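Local atomic coordinates of thioredoxin reductase (Clostridium acetobutylicum ATCC 824, PDB entry 6GNA), a protein that probably reduces thioredoxin through its bound flavin and a redox-active disulfide, taking electrons from ferredoxin rather than from a pyridine nucleotide. Residues 150-155 with 217-222. Residues are numbered along the deposited sequence; the frame is centred on the assembly and turned at random.
Sequences VGYNKE and VFVLKD. With FAD (flavin-adenine dinucleotide), chain B.
Val150 and Gly151 pair in parallel with Val219 and Leu220, joined by the backbone hydrogen bonds Val150 N to Phe218 O (2.8 Å), Leu220 N to Val150 O and Tyr152 N to Leu220 O, the last made by Tyr152, just past the end of strand 146-151. On the face bearing Val150 and Val219, the side chain of Lys221 runs beside that of Tyr152 in the same direction. Its chain, fully extended beyond CG, sets CE over the centre of the ring, 3.6 Å from the centroid of the Tyr152 ring, in a CH-pi contact, and NZ makes a cation-pi interaction 4.7 Å from the same centroid. A water bridges Lys221 NZ and Tyr152 OH, and Thr117 OG1 also bonds NZ. Val219 CG1 packs obliquely against the ring, 3.9 Å from Tyr152 CE1. The two strands are neighbours in a five-stranded parallel sheet, where strand 146-151 turns into helix 155-163, the Rossmann-like strand-turn-helix that binds NAD(P)H in relatives, though this enzyme is thought to work without a pyridine nucleotide. Asn153 CG lies between the backbone N and the carbonyl carbon (chi1 59°), placing OD1 to cap Ala156 N and ND2 to give a nearly straight hydrogen bond to the anti lone pair of Asp222 OD1 (3.0 Å), amide and carboxylate 13° from coplanar. Asp222 OD2, in the FAD pocket, accepts a weak hydrogen bond from the ribose hydroxyl O2B (3.3 Å).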
ATOM      1  N   VAL A 150      23.057  23.383 -12.842  1.00 22.74           N
ATOM      2  CA  VAL A 150      21.680  23.435 -13.319  1.00 22.36           C
ATOM      3  C   VAL A 150      20.822  23.093 -12.103  1.00 22.17           C
ATOM      4  O   VAL A 150      20.774  21.947 -11.653  1.00 23.49           O
ATOM      5  CB  VAL A 150      21.457  22.491 -14.501  1.00 26.70           C
ATOM      6  CG1 VAL A 150      20.071  22.673 -15.057  1.00 27.64           C
ATOM      7  CG2 VAL A 150      22.490  22.759 -15.584  1.00 24.80           C
ATOM      8  N   GLY A 151      20.184  24.115 -11.536  1.00 22.02           N
ATOM      9  CA  GLY A 151      19.540  24.007 -10.234  1.00 21.55           C
ATOM     10  C   GLY A 151      18.032  23.879 -10.364  1.00 23.40           C
ATOM     11  O   GLY A 151      17.377  24.733 -10.955  1.00 22.94           O
ATOM     12  N   TYR A 152      17.491  22.824  -9.763  1.00 21.60           N
ATOM     13  CA  TYR A 152      16.056  22.561  -9.792  1.00 23.28           C
ATOM     14  C   TYR A 152      15.389  22.814  -8.448  1.00 21.87           C
ATOM     15  O   TYR A 152      14.166  22.666  -8.339  1.00 25.31           O
ATOM     16  CB  TYR A 152      15.793  21.116 -10.248  1.00 23.46           C
ATOM     17  CG  TYR A 152      16.226  20.821 -11.684  1.00 25.74           C
ATOM     18  CD1 TYR A 152      17.564  20.600 -12.004  1.00 24.54           C
ATOM     19  CD2 TYR A 152      15.290  20.751 -12.720  1.00 32.62           C
ATOM     20  CE1 TYR A 152      17.966  20.342 -13.308  1.00 30.58           C
ATOM     21  CE2 TYR A 152      15.687  20.492 -14.034  1.00 41.83           C
ATOM     22  CZ  TYR A 152      17.028  20.295 -14.318  1.00 33.36           C
ATOM     23  OH  TYR A 152      17.450  20.024 -15.605  1.00 38.43           O
ATOM     24  N   ASN A 153      16.135  23.258  -7.436  1.00 21.44           N
ATOM     25  CA  ASN A 153      15.567  23.523  -6.124  1.00 21.36           C
ATOM     26  C   ASN A 153      16.443  24.569  -5.438  1.00 23.52           C
ATOM     27  O   ASN A 153      17.483  24.976  -5.962  1.00 22.08           O
ATOM     28  CB  ASN A 153      15.430  22.240  -5.301  1.00 21.96           C
ATOM     29  CG  ASN A 153      16.741  21.531  -5.095  1.00 22.21           C
ATOM     30  OD1 ASN A 153      17.820  22.128  -5.146  1.00 22.12           O
ATOM     31  ND2 ASN A 153      16.651  20.233  -4.858  1.00 22.70           N
ATOM     32  N   LYS A 154      16.026  24.986  -4.240  1.00 23.92           N
ATOM     33  CA  LYS A 154      16.734  26.051  -3.534  1.00 22.35           C
ATOM     34  C   LYS A 154      18.094  25.600  -2.999  1.00 24.11           C
ATOM     35  O   LYS A 154      19.036  26.400  -2.947  1.00 23.13           O
ATOM     36  CB  LYS A 154      15.886  26.606  -2.386  1.00 26.27           C
ATOM     37  CG  LYS A 154      14.583  27.297  -2.810  1.00 26.19           C
ATOM     38  CD  LYS A 154      14.796  28.557  -3.625  1.00 25.72           C
ATOM     39  CE  LYS A 154      15.423  29.678  -2.839  1.00 24.47           C
ATOM     40  NZ  LYS A 154      15.564  30.880  -3.699  1.00 25.28           N
ATOM     41  N   GLU A 155      18.205  24.343  -2.560  1.00 21.88           N
ATOM     42  CA  GLU A 155      19.493  23.844  -2.066  1.00 22.34           C
ATOM     43  C   GLU A 155      20.596  24.004  -3.100  1.00 22.35           C
ATOM     44  O   GLU A 155      21.762  24.204  -2.736  1.00 22.67           O
ATOM     45  CB  GLU A 155      19.353  22.381  -1.644  1.00 22.82           C
ATOM     46  CG  GLU A 155      20.525  21.871  -0.772  1.00 23.42           C
ATOM     47  CD  GLU A 155      21.725  21.382  -1.555  1.00 23.72           C
ATOM     48  OE1 GLU A 155      21.597  21.062  -2.767  1.00 23.56           O
ATOM     49  OE2 GLU A 155      22.812  21.290  -0.940  1.00 24.72           O
ATOM     50  N   VAL A 217      29.439  20.022 -15.052  1.00 26.45           N
ATOM     51  CA  VAL A 217      28.018  20.338 -15.045  1.00 25.40           C
ATOM     52  C   VAL A 217      27.387  19.504 -13.949  1.00 25.47           C
ATOM     53  O   VAL A 217      27.440  18.265 -13.999  1.00 27.54           O
ATOM     54  CB  VAL A 217      27.329  20.056 -16.392  1.00 26.74           C
ATOM     55  CG1 VAL A 217      25.807  20.280 -16.272  1.00 27.35           C
ATOM     56  CG2 VAL A 217      27.928  20.935 -17.494  1.00 29.27           C
ATOM     57  N   PHE A 218      26.798  20.166 -12.965  1.00 23.44           N
ATOM     58  CA  PHE A 218      26.066  19.488 -11.907  1.00 23.66           C
ATOM     59  C   PHE A 218      24.575  19.711 -12.075  1.00 23.64           C
ATOM     60  O   PHE A 218      24.102  20.853 -12.144  1.00 24.63           O
ATOM     61  CB  PHE A 218      26.543  19.925 -10.525  1.00 23.20           C
ATOM     62  CG  PHE A 218      27.947  19.495 -10.236  1.00 26.71           C
ATOM     63  CD1 PHE A 218      28.210  18.201  -9.827  1.00 28.80           C
ATOM     64  CD2 PHE A 218      29.009  20.369 -10.411  1.00 30.19           C
ATOM     65  CE1 PHE A 218      29.515  17.784  -9.580  1.00 29.53           C
ATOM     66  CE2 PHE A 218      30.321  19.959 -10.170  1.00 30.00           C
ATOM     67  CZ  PHE A 218      30.572  18.664  -9.756  1.00 31.22           C
ATOM     68  N   VAL A 219      23.832  18.609 -12.094  1.00 22.78           N
ATOM     69  CA  VAL A 219      22.391  18.613 -12.254  1.00 23.26           C
ATOM     70  C   VAL A 219      21.815  18.348 -10.868  1.00 22.32           C
ATOM     71  O   VAL A 219      21.937  17.232 -10.351  1.00 24.51           O
ATOM     72  CB  VAL A 219      21.991  17.534 -13.271  1.00 25.81           C
ATOM     73  CG1 VAL A 219      20.500  17.331 -13.291  1.00 28.62           C
ATOM     74  CG2 VAL A 219      22.532  17.906 -14.656  1.00 25.31           C
ATOM     75  N   LEU A 220      21.236  19.376 -10.239  1.00 21.24           N
ATOM     76  CA  LEU A 220      20.878  19.333  -8.815  1.00 23.47           C
ATOM     77  C   LEU A 220      19.366  19.375  -8.636  1.00 22.38           C
ATOM     78  O   LEU A 220      18.738  20.439  -8.710  1.00 21.62           O
ATOM     79  CB  LEU A 220      21.560  20.445  -8.033  1.00 20.73           C
ATOM     80  CG  LEU A 220      23.094  20.450  -8.075  1.00 20.91           C
ATOM     81  CD1 LEU A 220      23.586  21.499  -7.082  1.00 24.21           C
ATOM     82  CD2 LEU A 220      23.676  19.064  -7.771  1.00 22.25           C
ATOM     83  N   LYS A 221      18.810  18.223  -8.316  1.00 24.59           N
ATOM     84  CA  LYS A 221      17.389  18.036  -8.104  1.00 23.61           C
ATOM     85  C   LYS A 221      17.184  17.652  -6.634  1.00 23.04           C
ATOM     86  O   LYS A 221      18.126  17.635  -5.837  1.00 25.10           O
ATOM     87  CB  LYS A 221      16.869  16.994  -9.105  1.00 24.12           C
ATOM     88  CG  LYS A 221      17.002  17.456 -10.559  1.00 27.39           C
ATOM     89  CD  LYS A 221      16.502  16.440 -11.593  1.00 26.13           C
ATOM     90  CE  LYS A 221      16.811  16.909 -13.011  1.00 31.58           C
ATOM     91  NZ  LYS A 221      16.330  16.008 -14.104  1.00 39.96           N
ATOM     92  N   ASP A 222      15.943  17.323  -6.265  1.00 21.04           N
ATOM     93  CA  ASP A 222      15.681  16.994  -4.865  1.00 21.84           C
ATOM     94  C   ASP A 222      16.471  15.768  -4.428  1.00 21.97           C
ATOM     95  O   ASP A 222      16.835  15.641  -3.254  1.00 24.98           O
ATOM     96  CB  ASP A 222      14.195  16.738  -4.646  1.00 21.82           C
ATOM     97  CG  ASP A 222      13.365  18.011  -4.619  1.00 23.90           C
ATOM     98  OD1 ASP A 222      13.910  19.140  -4.716  1.00 23.69           O
ATOM     99  OD2 ASP A 222      12.126  17.879  -4.443  1.00 25.64           O
TER
HETATM  100  PA  FAD B 300       6.916  12.726  -2.800  1.00 17.29           P
HETATM  101  O1A FAD B 300       5.497  13.165  -2.542  1.00 18.32           O
HETATM  102  O2A FAD B 300       7.633  13.229  -4.028  1.00 19.55           O
HETATM  103  O5B FAD B 300       7.808  13.093  -1.514  1.00 16.60           O
HETATM  104  C5B FAD B 300       9.221  13.193  -1.628  1.00 20.64           C
HETATM  105  C4B FAD B 300       9.757  14.170  -0.593  1.00 20.26           C
HETATM  106  O4B FAD B 300      11.041  13.735  -0.141  1.00 21.29           O
HETATM  107  C3B FAD B 300       9.932  15.557  -1.189  1.00 22.93           C
HETATM  108  O3B FAD B 300       9.479  16.557  -0.274  1.00 25.88           O
HETATM  109  C2B FAD B 300      11.421  15.685  -1.416  1.00 22.58           C
HETATM  110  O2B FAD B 300      11.881  17.030  -1.258  1.00 26.21           O
HETATM  111  C1B FAD B 300      12.011  14.759  -0.367  1.00 20.83           C
HETATM  112  N9A FAD B 300      13.286  14.176  -0.837  1.00 19.11           N
HETATM  113  C8A FAD B 300      13.472  13.467  -1.966  1.00 20.38           C
HETATM  114  N7A FAD B 300      14.770  13.089  -2.081  1.00 20.78           N
HETATM  115  C5A FAD B 300      15.430  13.565  -1.012  1.00 19.12           C
HETATM  116  C6A FAD B 300      16.820  13.532  -0.509  1.00 19.69           C
HETATM  117  N6A FAD B 300      17.795  12.894  -1.196  1.00 19.84           N
HETATM  118  N1A FAD B 300      17.079  14.160   0.658  1.00 19.14           N
HETATM  119  C2A FAD B 300      16.125  14.801   1.358  1.00 21.41           C
HETATM  120  N3A FAD B 300      14.845  14.867   0.957  1.00 21.65           N
HETATM  121  C4A FAD B 300      14.446  14.282  -0.195  1.00 19.14           C
HETATM  122  N1  FAD B 300      -1.948  11.142  -6.211  1.00 20.20           N
HETATM  123  C2  FAD B 300      -3.176  10.700  -5.839  1.00 20.32           C
HETATM  124  O2  FAD B 300      -3.275   9.559  -5.342  1.00 20.67           O
HETATM  125  N3  FAD B 300      -4.294  11.434  -5.982  1.00 20.30           N
HETATM  126  C4  FAD B 300      -4.267  12.666  -6.505  1.00 21.67           C
HETATM  127  O4  FAD B 300      -5.318  13.330  -6.627  1.00 23.78           O
HETATM  128  C4X FAD B 300      -2.965  13.226  -6.938  1.00 21.38           C
HETATM  129  N5  FAD B 300      -2.862  14.460  -7.474  1.00 23.64           N
HETATM  130  C5X FAD B 300      -1.663  14.948  -7.861  1.00 24.23           C
HETATM  131  C6  FAD B 300      -1.583  16.221  -8.410  1.00 25.34           C
HETATM  132  C7  FAD B 300      -0.355  16.733  -8.810  1.00 26.72           C
HETATM  133  C7M FAD B 300      -0.271  18.113  -9.406  1.00 27.33           C
HETATM  134  C8  FAD B 300       0.877  15.919  -8.652  1.00 24.31           C
HETATM  135  C8M FAD B 300       2.209  16.469  -9.085  1.00 25.33           C
HETATM  136  C9  FAD B 300       0.800  14.646  -8.103  1.00 22.01           C
HETATM  137  C9A FAD B 300      -0.425  14.131  -7.701  1.00 22.61           C
HETATM  138  N10 FAD B 300      -0.512  12.834  -7.154  1.00 20.78           N
HETATM  139  C10 FAD B 300      -1.774  12.368  -6.745  1.00 20.81           C
HETATM  140  C1' FAD B 300       0.686  12.010  -6.974  1.00 19.03           C
HETATM  141  C2' FAD B 300       1.089  11.997  -5.509  1.00 19.72           C
HETATM  142  O2' FAD B 300       1.409  13.335  -5.117  1.00 20.28           O
HETATM  143  C3' FAD B 300       2.298  11.098  -5.288  1.00 19.08           C
HETATM  144  O3' FAD B 300       1.972   9.752  -5.644  1.00 19.12           O
HETATM  145  C4' FAD B 300       2.749  11.140  -3.835  1.00 18.44           C
HETATM  146  O4' FAD B 300       3.082  12.487  -3.477  1.00 19.23           O
HETATM  147  C5' FAD B 300       3.948  10.228  -3.615  1.00 16.32           C
HETATM  148  O5' FAD B 300       4.576  10.602  -2.396  1.00 16.51           O
HETATM  149  P   FAD B 300       6.051  10.099  -2.013  1.00 17.06           P
HETATM  150  O1P FAD B 300       6.252  10.328  -0.535  1.00 18.12           O
HETATM  151  O2P FAD B 300       6.320   8.736  -2.597  1.00 17.62           O
HETATM  152  O3P FAD B 300       6.993  11.114  -2.839  1.00 17.33           O
HETATM  153  O   HOH W   1      18.224  17.070 -15.846  1.00 40.96           O